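Local coordinates for L-iditol 2-dehydrogenase (Clostridium scindens, PDB 4OH1), which probably catalyses the NAD+-dependent oxidation of L-iditol as a zinc-containing member of the alcohol dehydrogenase family, at residues 48-53 with 335-340; 215-220 with 317-322; 28-31 with 36-39; 95-100 with 146-151. All blocks are in the same frame, centred on the assembly; numbering follows the deposited sequence.

Interaction 1 of 4, residues 48-53 with 335-340; sequences SDTHIL and EDLYSK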
# COMPACT_ATOMS: atom_id res chain seq x y z
N SER A 48 -21.47 -2.31 22.34
CA SER A 48 -20.60 -2.54 23.51
C SER A 48 -21.31 -2.15 24.80
O SER A 48 -21.18 -2.83 25.79
CB SER A 48 -19.29 -1.77 23.38
OG SER A 48 -19.51 -0.37 23.46
N ASP A 49 -22.06 -1.05 24.77
CA ASP A 49 -22.92 -0.65 25.91
C ASP A 49 -23.87 -1.82 26.28
O ASP A 49 -24.10 -2.09 27.46
CB ASP A 49 -23.75 0.65 25.60
CG ASP A 49 -22.86 1.90 25.22
OD1 ASP A 49 -21.82 2.15 25.86
OD2 ASP A 49 -23.22 2.67 24.30
N THR A 50 -24.42 -2.50 25.25
CA THR A 50 -25.36 -3.63 25.44
C THR A 50 -24.65 -4.87 26.03
O THR A 50 -25.23 -5.56 26.85
CB THR A 50 -26.11 -4.05 24.09
OG1 THR A 50 -26.32 -2.92 23.24
CG2 THR A 50 -27.46 -4.73 24.37
N HIS A 51 -23.42 -5.13 25.57
CA HIS A 51 -22.57 -6.26 26.05
C HIS A 51 -22.22 -6.10 27.55
O HIS A 51 -22.21 -7.09 28.28
CB HIS A 51 -21.28 -6.38 25.19
CG HIS A 51 -20.36 -7.50 25.59
ND1 HIS A 51 -20.32 -8.71 24.93
CD2 HIS A 51 -19.41 -7.58 26.56
CE1 HIS A 51 -19.41 -9.49 25.48
NE2 HIS A 51 -18.85 -8.83 26.47
N ILE A 52 -21.94 -4.87 27.99
CA ILE A 52 -21.72 -4.58 29.43
C ILE A 52 -22.94 -5.00 30.23
O ILE A 52 -22.84 -5.61 31.29
CB ILE A 52 -21.43 -3.05 29.70
CG1 ILE A 52 -20.07 -2.64 29.10
CG2 ILE A 52 -21.45 -2.74 31.19
CD1 ILE A 52 -19.86 -1.13 28.92
N LEU A 53 -24.10 -4.69 29.67
CA LEU A 53 -25.33 -4.81 30.40
C LEU A 53 -25.90 -6.23 30.37
O LEU A 53 -26.22 -6.80 31.39
CB LEU A 53 -26.33 -3.80 29.84
CG LEU A 53 -26.03 -2.35 30.24
CD1 LEU A 53 -26.58 -1.31 29.21
CD2 LEU A 53 -26.60 -2.14 31.63
N GLU A 335 -35.12 -0.00 27.12
CA GLU A 335 -35.99 -1.14 26.76
C GLU A 335 -35.83 -1.45 25.26
O GLU A 335 -35.62 -2.60 24.87
CB GLU A 335 -37.45 -0.87 27.07
CG GLU A 335 -37.79 -0.82 28.53
CD GLU A 335 -39.26 -0.35 28.75
OE1 GLU A 335 -40.09 -0.57 27.84
OE2 GLU A 335 -39.57 0.26 29.82
N ASP A 336 -35.89 -0.41 24.42
CA ASP A 336 -35.72 -0.59 22.98
C ASP A 336 -34.39 -1.21 22.66
O ASP A 336 -34.31 -2.10 21.86
CB ASP A 336 -35.88 0.72 22.24
CG ASP A 336 -37.30 1.17 22.21
OD1 ASP A 336 -38.14 0.40 22.67
OD2 ASP A 336 -37.59 2.30 21.78
N LEU A 337 -33.34 -0.78 23.33
CA LEU A 337 -32.04 -1.37 23.15
C LEU A 337 -32.07 -2.87 23.44
O LEU A 337 -31.60 -3.68 22.63
CB LEU A 337 -31.04 -0.73 24.07
CG LEU A 337 -29.62 -1.27 23.89
CD1 LEU A 337 -29.07 -0.75 22.58
CD2 LEU A 337 -28.72 -0.89 25.03
N TYR A 338 -32.59 -3.23 24.62
CA TYR A 338 -32.56 -4.62 25.06
C TYR A 338 -33.43 -5.46 24.15
O TYR A 338 -33.18 -6.62 24.02
CB TYR A 338 -33.00 -4.84 26.53
CG TYR A 338 -32.23 -4.05 27.60
CD1 TYR A 338 -30.85 -3.86 27.53
CD2 TYR A 338 -32.91 -3.47 28.67
CE1 TYR A 338 -30.18 -3.13 28.49
CE2 TYR A 338 -32.26 -2.74 29.62
CZ TYR A 338 -30.90 -2.58 29.53
OH TYR A 338 -30.29 -1.84 30.50
N SER A 339 -34.44 -4.88 23.49
CA SER A 339 -35.22 -5.63 22.51
C SER A 339 -34.37 -6.11 21.33
O SER A 339 -34.78 -7.00 20.61
CB SER A 339 -36.40 -4.80 21.99
OG SER A 339 -36.00 -3.98 20.90
N LYS A 340 -33.21 -5.51 21.10
CA LYS A 340 -32.42 -5.83 19.92
C LYS A 340 -33.16 -5.73 18.58
O LYS A 340 -32.67 -6.21 17.59
CB LYS A 340 -31.78 -7.19 20.10
CG LYS A 340 -30.37 -7.08 20.58
CD LYS A 340 -30.02 -8.20 21.52
CE LYS A 340 -28.60 -8.02 22.07
NZ LYS A 340 -28.30 -8.98 23.18
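T50 OG1 serves two purposes: it donates a hydrogen bond back to the carbonyl O of the modified cysteine at position 46, and it rests against the isobutyl end of L337. Both methyls of L337 come equally close to the oxygen, CD1 lying 3.6 Å from T50 OG1, and the two side chains reach toward each other tip to tip. L337 attains this reach because its CG lies anti to the backbone N (chi1 -177°). T50 CG2 meets the same leucine more loosely, 4.1 Å from L337 CD2. With its hydroxyl bonded just ahead of its helix, a threonine can thus pack against a leucine, and no hydrogen bond crosses between 48-53 and 335-340.

One turn further on, L53 crosses Y338 at about a right angle. L53 CD1 lies at the edge of the tyrosine ring, near its plane and 4.1 Å from Y338 CE1, while L53 CD2 comes to 3.9 Å from Y338 OH. On the other flank K340, beyond the helix and with a positive phi of 53°, brings CE to 4.2 Å from T50 CG2.

V21 backs both L53 and Y338, and L337 also rests on I45 and I345. The contact packs helix 48-54, just beyond the zinc ligand at position 46, against helix 330-338, the crossover of the beta-alpha-beta unit by which the C-terminal chain completes the catalytic domain of medium-chain zinc dehydrogenases.

Interaction 2 of 4, residues 215-220 with 317-322; sequences LENGAD and FSKIIQ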
# COMPACT_ATOMS: atom_id res chain seq x y z
N LEU A 215 -31.40 -4.52 2.54
CA LEU A 215 -31.72 -4.20 1.13
C LEU A 215 -32.06 -2.72 1.02
O LEU A 215 -31.60 -2.06 0.10
CB LEU A 215 -32.85 -5.06 0.60
CG LEU A 215 -32.49 -6.54 0.56
CD1 LEU A 215 -33.72 -7.35 0.24
CD2 LEU A 215 -31.37 -6.87 -0.49
N GLU A 216 -32.80 -2.17 1.98
CA GLU A 216 -33.07 -0.73 1.94
C GLU A 216 -31.82 0.14 2.05
O GLU A 216 -31.82 1.27 1.62
CB GLU A 216 -34.02 -0.32 3.04
CG GLU A 216 -35.45 -0.34 2.63
CD GLU A 216 -36.35 -0.81 3.77
OE1 GLU A 216 -36.07 -0.49 4.95
OE2 GLU A 216 -37.35 -1.50 3.47
N ASN A 217 -30.78 -0.34 2.69
CA ASN A 217 -29.55 0.44 2.79
C ASN A 217 -28.62 0.29 1.58
O ASN A 217 -27.59 0.92 1.55
CB ASN A 217 -28.79 0.09 4.08
CG ASN A 217 -29.28 0.88 5.26
OD1 ASN A 217 -28.77 1.94 5.56
ND2 ASN A 217 -30.35 0.42 5.87
N GLY A 218 -28.98 -0.54 0.60
CA GLY A 218 -28.16 -0.73 -0.61
C GLY A 218 -27.54 -2.09 -0.83
O GLY A 218 -26.79 -2.25 -1.76
N ALA A 219 -27.87 -3.09 -0.02
CA ALA A 219 -27.28 -4.38 -0.23
C ALA A 219 -27.90 -4.97 -1.46
O ALA A 219 -29.07 -4.78 -1.70
CB ALA A 219 -27.57 -5.26 0.91
N ASP A 220 -27.15 -5.75 -2.20
CA ASP A 220 -27.70 -6.50 -3.33
C ASP A 220 -28.47 -7.72 -2.86
O ASP A 220 -29.53 -8.03 -3.39
CB ASP A 220 -26.57 -6.92 -4.32
CG ASP A 220 -25.77 -5.74 -4.83
OD1 ASP A 220 -26.32 -4.99 -5.62
OD2 ASP A 220 -24.63 -5.50 -4.42
N PHE A 317 -28.71 8.40 7.24
CA PHE A 317 -28.93 7.76 8.52
C PHE A 317 -30.40 7.60 8.78
O PHE A 317 -30.78 7.09 9.81
CB PHE A 317 -28.28 8.54 9.66
CG PHE A 317 -26.81 8.43 9.69
CD1 PHE A 317 -26.20 7.21 9.78
CD2 PHE A 317 -26.01 9.51 9.52
CE1 PHE A 317 -24.82 7.10 9.74
CE2 PHE A 317 -24.64 9.39 9.50
CZ PHE A 317 -24.05 8.19 9.63
N SER A 318 -31.24 8.00 7.84
CA SER A 318 -32.68 7.81 8.05
C SER A 318 -32.97 6.32 7.93
O SER A 318 -33.99 5.87 8.27
CB SER A 318 -33.45 8.55 6.98
OG SER A 318 -33.25 7.93 5.70
N LYS A 319 -32.00 5.54 7.50
CA LYS A 319 -32.16 4.11 7.35
C LYS A 319 -31.42 3.32 8.41
O LYS A 319 -31.30 2.11 8.32
CB LYS A 319 -31.52 3.77 6.00
CG LYS A 319 -32.29 4.43 4.87
CD LYS A 319 -31.75 4.04 3.53
CE LYS A 319 -32.53 4.66 2.42
NZ LYS A 319 -31.57 4.75 1.29
N ILE A 320 -30.91 4.02 9.42
CA ILE A 320 -30.06 3.43 10.41
C ILE A 320 -30.52 3.83 11.79
O ILE A 320 -30.73 2.96 12.65
CB ILE A 320 -28.62 3.87 10.16
CG1 ILE A 320 -28.15 3.35 8.78
CG2 ILE A 320 -27.71 3.38 11.28
CD1 ILE A 320 -26.69 3.69 8.42
N ILE A 321 -30.67 5.14 12.01
CA ILE A 321 -31.22 5.61 13.26
C ILE A 321 -32.67 5.34 13.22
O ILE A 321 -33.37 5.99 12.50
CB ILE A 321 -31.01 7.08 13.49
CG1 ILE A 321 -29.53 7.39 13.55
CG2 ILE A 321 -31.65 7.43 14.84
CD1 ILE A 321 -29.16 8.87 13.37
N GLN A 322 -33.14 4.38 13.99
CA GLN A 322 -34.53 3.99 13.88
C GLN A 322 -35.34 4.42 15.07
O GLN A 322 -36.52 4.29 15.02
CB GLN A 322 -34.65 2.48 13.78
CG GLN A 322 -33.83 1.94 12.64
CD GLN A 322 -34.23 0.58 12.23
OE1 GLN A 322 -33.81 -0.43 12.81
NE2 GLN A 322 -35.00 0.53 11.15
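The carboxamide of N217 meets K319 and I320 with nothing of this pair squarely over either face. Its ND2 donates to K319 O over 3.1 Å, an almost straight bond (170°) with the acceptor in the amide plane. Seen from the acceptor, the donor stands above the carbonyl plane, 36° out of it. K319 CB lies off the amide plane, 3.3 Å from N217 OD1, and I320 CG1 lies off it on the opposite side, 3.6 Å from the same oxygen. Two further bonds fix the rotation of this buried group: Q191 NE2 donates to OD1, and ND2 also bonds L213 O.

K319 then slides past N217 in the opposite direction, its chain extended beyond CG, and lays CD 3.4 Å from E216 O, at the end of the helix. Its ammonium group has a long, weak ion pair with D316. Helix 208-216 ends in a Schellman motif at G218, whose positive phi (115°) turns the chain away and whose N bonds L215 O at 3.1 Å.

An asparagine at a helix terminus can thus bond across a domain boundary. Helix 208-216 belongs to the Rossmann-type domain, residues 317-320 form the turn leading into strand 321-326 of the catalytic domain, and I320 packs on helix 184-194. This is the inter-domain junction of the medium-chain dehydrogenase fold.

Interaction 3 of 4, residues 28-31 with 36-39; sequences MPEP and IRIK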
# COMPACT_ATOMS: atom_id res chain seq x y z
N MSE A 28 -21.79 19.37 38.00
CA MSE A 28 -21.34 19.98 36.78
C MSE A 28 -19.81 19.85 36.67
O MSE A 28 -19.09 20.27 37.57
CB MSE A 28 -21.73 21.44 36.82
CG MSE A 28 -21.33 22.24 35.62
SE MSE A 28 -22.44 21.69 34.09
CE MSE A 28 -22.86 23.37 33.16
N PRO A 29 -19.28 19.27 35.58
CA PRO A 29 -17.81 19.22 35.51
C PRO A 29 -17.20 20.54 34.99
O PRO A 29 -17.87 21.32 34.32
CB PRO A 29 -17.56 18.07 34.54
CG PRO A 29 -18.70 18.10 33.62
CD PRO A 29 -19.90 18.48 34.52
N GLU A 30 -15.93 20.75 35.29
CA GLU A 30 -15.25 22.01 35.04
C GLU A 30 -14.02 21.72 34.23
O GLU A 30 -13.28 20.84 34.56
CB GLU A 30 -14.83 22.64 36.39
CG GLU A 30 -15.95 23.39 37.14
CD GLU A 30 -16.65 24.40 36.24
OE1 GLU A 30 -16.00 24.90 35.30
OE2 GLU A 30 -17.85 24.70 36.43
N PRO A 31 -13.79 22.43 33.14
CA PRO A 31 -12.59 22.11 32.37
C PRO A 31 -11.33 22.79 32.87
O PRO A 31 -11.36 23.96 33.16
CB PRO A 31 -12.91 22.68 31.01
CG PRO A 31 -13.91 23.77 31.30
CD PRO A 31 -14.71 23.31 32.43
N ILE A 36 -12.35 21.12 27.51
CA ILE A 36 -13.49 21.75 26.89
C ILE A 36 -14.69 21.04 27.45
O ILE A 36 -14.71 19.80 27.54
CB ILE A 36 -13.46 21.52 25.35
CG1 ILE A 36 -12.20 22.13 24.75
CG2 ILE A 36 -14.66 22.12 24.71
CD1 ILE A 36 -12.19 22.10 23.28
N ARG A 37 -15.71 21.80 27.81
CA ARG A 37 -16.94 21.22 28.24
C ARG A 37 -17.96 21.36 27.13
O ARG A 37 -18.12 22.43 26.52
CB ARG A 37 -17.45 21.88 29.50
CG ARG A 37 -18.74 21.26 29.98
CD ARG A 37 -19.62 22.29 30.64
NE ARG A 37 -19.09 22.58 31.92
CZ ARG A 37 -19.16 23.75 32.55
NH1 ARG A 37 -19.75 24.82 32.04
NH2 ARG A 37 -18.60 23.82 33.73
N ILE A 38 -18.64 20.24 26.88
CA ILE A 38 -19.66 20.13 25.87
C ILE A 38 -20.99 20.09 26.53
O ILE A 38 -21.20 19.36 27.48
CB ILE A 38 -19.60 18.73 25.07
CG1 ILE A 38 -18.26 18.49 24.46
CG2 ILE A 38 -20.60 18.68 23.97
CD1 ILE A 38 -17.70 19.74 23.89
N LYS A 39 -21.92 20.79 25.96
CA LYS A 39 -23.27 20.54 26.27
C LYS A 39 -23.74 19.47 25.27
O LYS A 39 -23.78 19.73 24.06
CB LYS A 39 -24.10 21.77 26.05
CG LYS A 39 -25.44 21.59 26.61
CD LYS A 39 -26.48 22.44 25.96
CE LYS A 39 -27.73 22.31 26.82
NZ LYS A 39 -28.84 22.99 26.16
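R37 presents its guanidinium side-on to one backbone oxygen, that of P29, and three side-chain torsions put it there. Its CG runs anti to the backbone N (chi1 -179°), lifting the chain off the strand, and bends at chi2 and at chi3 (-75°) then turn the flat group into place. NE and NH2 both donate to P29 O, at 3.0 Å from NE and 2.7 Å from NH2, with the oxygen near the guanidinium plane.

E30 curls back by a bend at chi2 until OE2 reaches R37 NH2 at 2.9 Å, a salt bridge at the guanidinium edge. The two planes stand 79° apart, with OE2 the nearer oxygen to R37 NH2, while OE1 pairs with K82. Selenomethionine M28, bent twice, places its CE over one face, 3.6 Å from R37 NH1 and offset toward the rim. P31 adds CB, 3.9 Å from I36 N.

R37 NH1 makes a further salt bridge to D81 on strand 75-83. An arginine so occupied at edge and face illustrates how one side chain can order a proline-rich loop: the connection between strands 20-26 and 35-44 folds back on the strand it enters, in the GroES-like domain.

Interaction 4 of 4, residues 95-100 with 146-151; sequences GQKVVA and DDADLK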
# COMPACT_ATOMS: atom_id res chain seq x y z
N GLY A 95 -20.20 27.87 21.63
CA GLY A 95 -21.11 27.89 20.50
C GLY A 95 -20.73 26.95 19.35
O GLY A 95 -21.53 26.71 18.46
N GLN A 96 -19.49 26.46 19.31
CA GLN A 96 -19.12 25.56 18.18
C GLN A 96 -19.79 24.21 18.33
O GLN A 96 -19.73 23.62 19.38
CB GLN A 96 -17.61 25.36 18.12
CG GLN A 96 -16.90 26.61 17.61
CD GLN A 96 -15.39 26.61 17.82
OE1 GLN A 96 -14.80 25.70 18.39
NE2 GLN A 96 -14.78 27.64 17.35
N LYS A 97 -20.47 23.75 17.28
CA LYS A 97 -20.91 22.36 17.19
C LYS A 97 -19.71 21.40 17.07
O LYS A 97 -18.80 21.64 16.25
CB LYS A 97 -21.83 22.20 16.00
CG LYS A 97 -23.18 22.91 16.18
CD LYS A 97 -24.10 22.61 15.06
CE LYS A 97 -25.42 23.28 15.25
NZ LYS A 97 -26.20 23.01 14.02
N VAL A 98 -19.73 20.30 17.85
CA VAL A 98 -18.64 19.35 17.89
C VAL A 98 -19.09 17.91 18.15
O VAL A 98 -20.22 17.65 18.57
CB VAL A 98 -17.65 19.72 18.99
CG1 VAL A 98 -17.03 21.10 18.75
CG2 VAL A 98 -18.34 19.69 20.37
N VAL A 99 -18.16 16.98 17.91
CA VAL A 99 -18.24 15.63 18.39
C VAL A 99 -16.97 15.38 19.14
O VAL A 99 -15.97 16.13 19.02
CB VAL A 99 -18.43 14.60 17.31
CG1 VAL A 99 -19.75 14.81 16.60
CG2 VAL A 99 -17.27 14.62 16.30
N ALA A 100 -17.03 14.35 19.95
CA ALA A 100 -15.91 13.99 20.82
C ALA A 100 -15.46 12.56 20.57
O ALA A 100 -16.28 11.68 20.28
CB ALA A 100 -16.34 14.13 22.27
N ASP A 146 -21.34 24.24 10.89
CA ASP A 146 -22.27 25.07 11.66
C ASP A 146 -23.71 24.72 11.44
O ASP A 146 -24.50 24.73 12.36
CB ASP A 146 -22.06 26.52 11.31
CG ASP A 146 -20.66 26.98 11.61
OD1 ASP A 146 -20.00 26.32 12.45
OD2 ASP A 146 -20.22 27.97 10.99
N ASP A 147 -24.05 24.36 10.24
CA ASP A 147 -25.39 23.91 9.92
C ASP A 147 -25.61 22.40 10.08
O ASP A 147 -26.54 21.85 9.56
CB ASP A 147 -25.69 24.32 8.46
CG ASP A 147 -24.76 23.64 7.43
OD1 ASP A 147 -23.64 23.20 7.79
OD2 ASP A 147 -25.16 23.52 6.24
N ALA A 148 -24.77 21.71 10.81
CA ALA A 148 -24.93 20.26 10.97
C ALA A 148 -26.13 19.88 11.75
O ALA A 148 -26.40 20.46 12.80
CB ALA A 148 -23.75 19.71 11.69
N ASP A 149 -26.81 18.83 11.28
CA ASP A 149 -27.86 18.16 12.05
C ASP A 149 -27.17 17.27 13.09
O ASP A 149 -26.60 16.23 12.76
CB ASP A 149 -28.73 17.32 11.12
CG ASP A 149 -29.78 16.50 11.86
OD1 ASP A 149 -29.69 16.35 13.09
OD2 ASP A 149 -30.71 16.00 11.20
N LEU A 150 -27.23 17.69 14.34
CA LEU A 150 -26.53 17.02 15.40
C LEU A 150 -26.91 15.55 15.62
O LEU A 150 -26.15 14.78 16.19
CB LEU A 150 -26.77 17.80 16.70
CG LEU A 150 -26.01 19.11 16.68
CD1 LEU A 150 -26.47 19.99 17.83
CD2 LEU A 150 -24.52 18.90 16.81
N LYS A 151 -28.11 15.18 15.25
CA LYS A 151 -28.57 13.84 15.43
C LYS A 151 -27.71 12.88 14.63
O LYS A 151 -27.32 11.85 15.11
CB LYS A 151 -30.01 13.76 14.93
CG LYS A 151 -30.62 12.39 14.99
CD LYS A 151 -32.06 12.49 14.50
CE LYS A 151 -32.68 11.15 14.44
NZ LYS A 151 -34.15 11.24 14.41
O HOH W 1 -20.64 25.32 15.06
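K97 NZ donates to two backbone carbonyls of the facing loop, A148 O at 2.8 Å and D146 O at 2.9 Å. Neither bond is taken in the carbonyl plane: the donor is tilted from it by 20° at A148 and by 33° at D146. The lysine arrives fully stretched, with CG anti to its carbonyl carbon (chi1 -69°) and every later torsion near 180°, so that the ammonium is delivered between oxygens two residues apart in the sequence. It is a compact example of a lysine holding a loop by its main-chain oxygens. The positive charge probably also gains a little from the acidic residues of this loop, although D147 OD1 stays 6.7 Å from K97 NZ.

A second link runs through water. K97 N donates to it at 2.7 Å, and the water in turn donates a hydrogen bond to D146 OD1, joining the root of the lysine to the same residue its tip holds.

Outward from these bonds the contact turns apolar. L150 swings its end back so that CD2 lies 4.1 Å from K97 CD, alongside the aliphatic chain. Just before it, D149 is the N-cap of the short helix, OD1 accepting from K151 N at 2.9 Å.

Strand 97-100 runs antiparallel to both 75-83 and 141-143, and the loop 146-149 follows strand 141-143, turning past K97 into helix 150-153. There L150 packs on V41 and Y42 of strand 35-44, while K151 reaches E324 of strand 321-326.

Interactions 1, 2 and 3 are partly buried and 4 is a surface contact. The first two lie about 21 Å apart between centres, tied through the C-terminal chain: strand 321-326, entered in interaction 2, is followed by the helix used in interaction 1. Interaction 1 relies on apolar packing, interaction 2 on an asparagine amide at a domain junction. Interactions 3 and 4 lie away from the zinc sites, where R37 grips one backbone oxygen of a loop and K97 two. Interactions 2, 3 and 4 share the mixed sheet. I38 CD1 meets V98 CG2 at 3.6 Å between interactions 3 and 4, and I321 CG2 meets K151 CE at 3.9 Å between interactions 2 and 4.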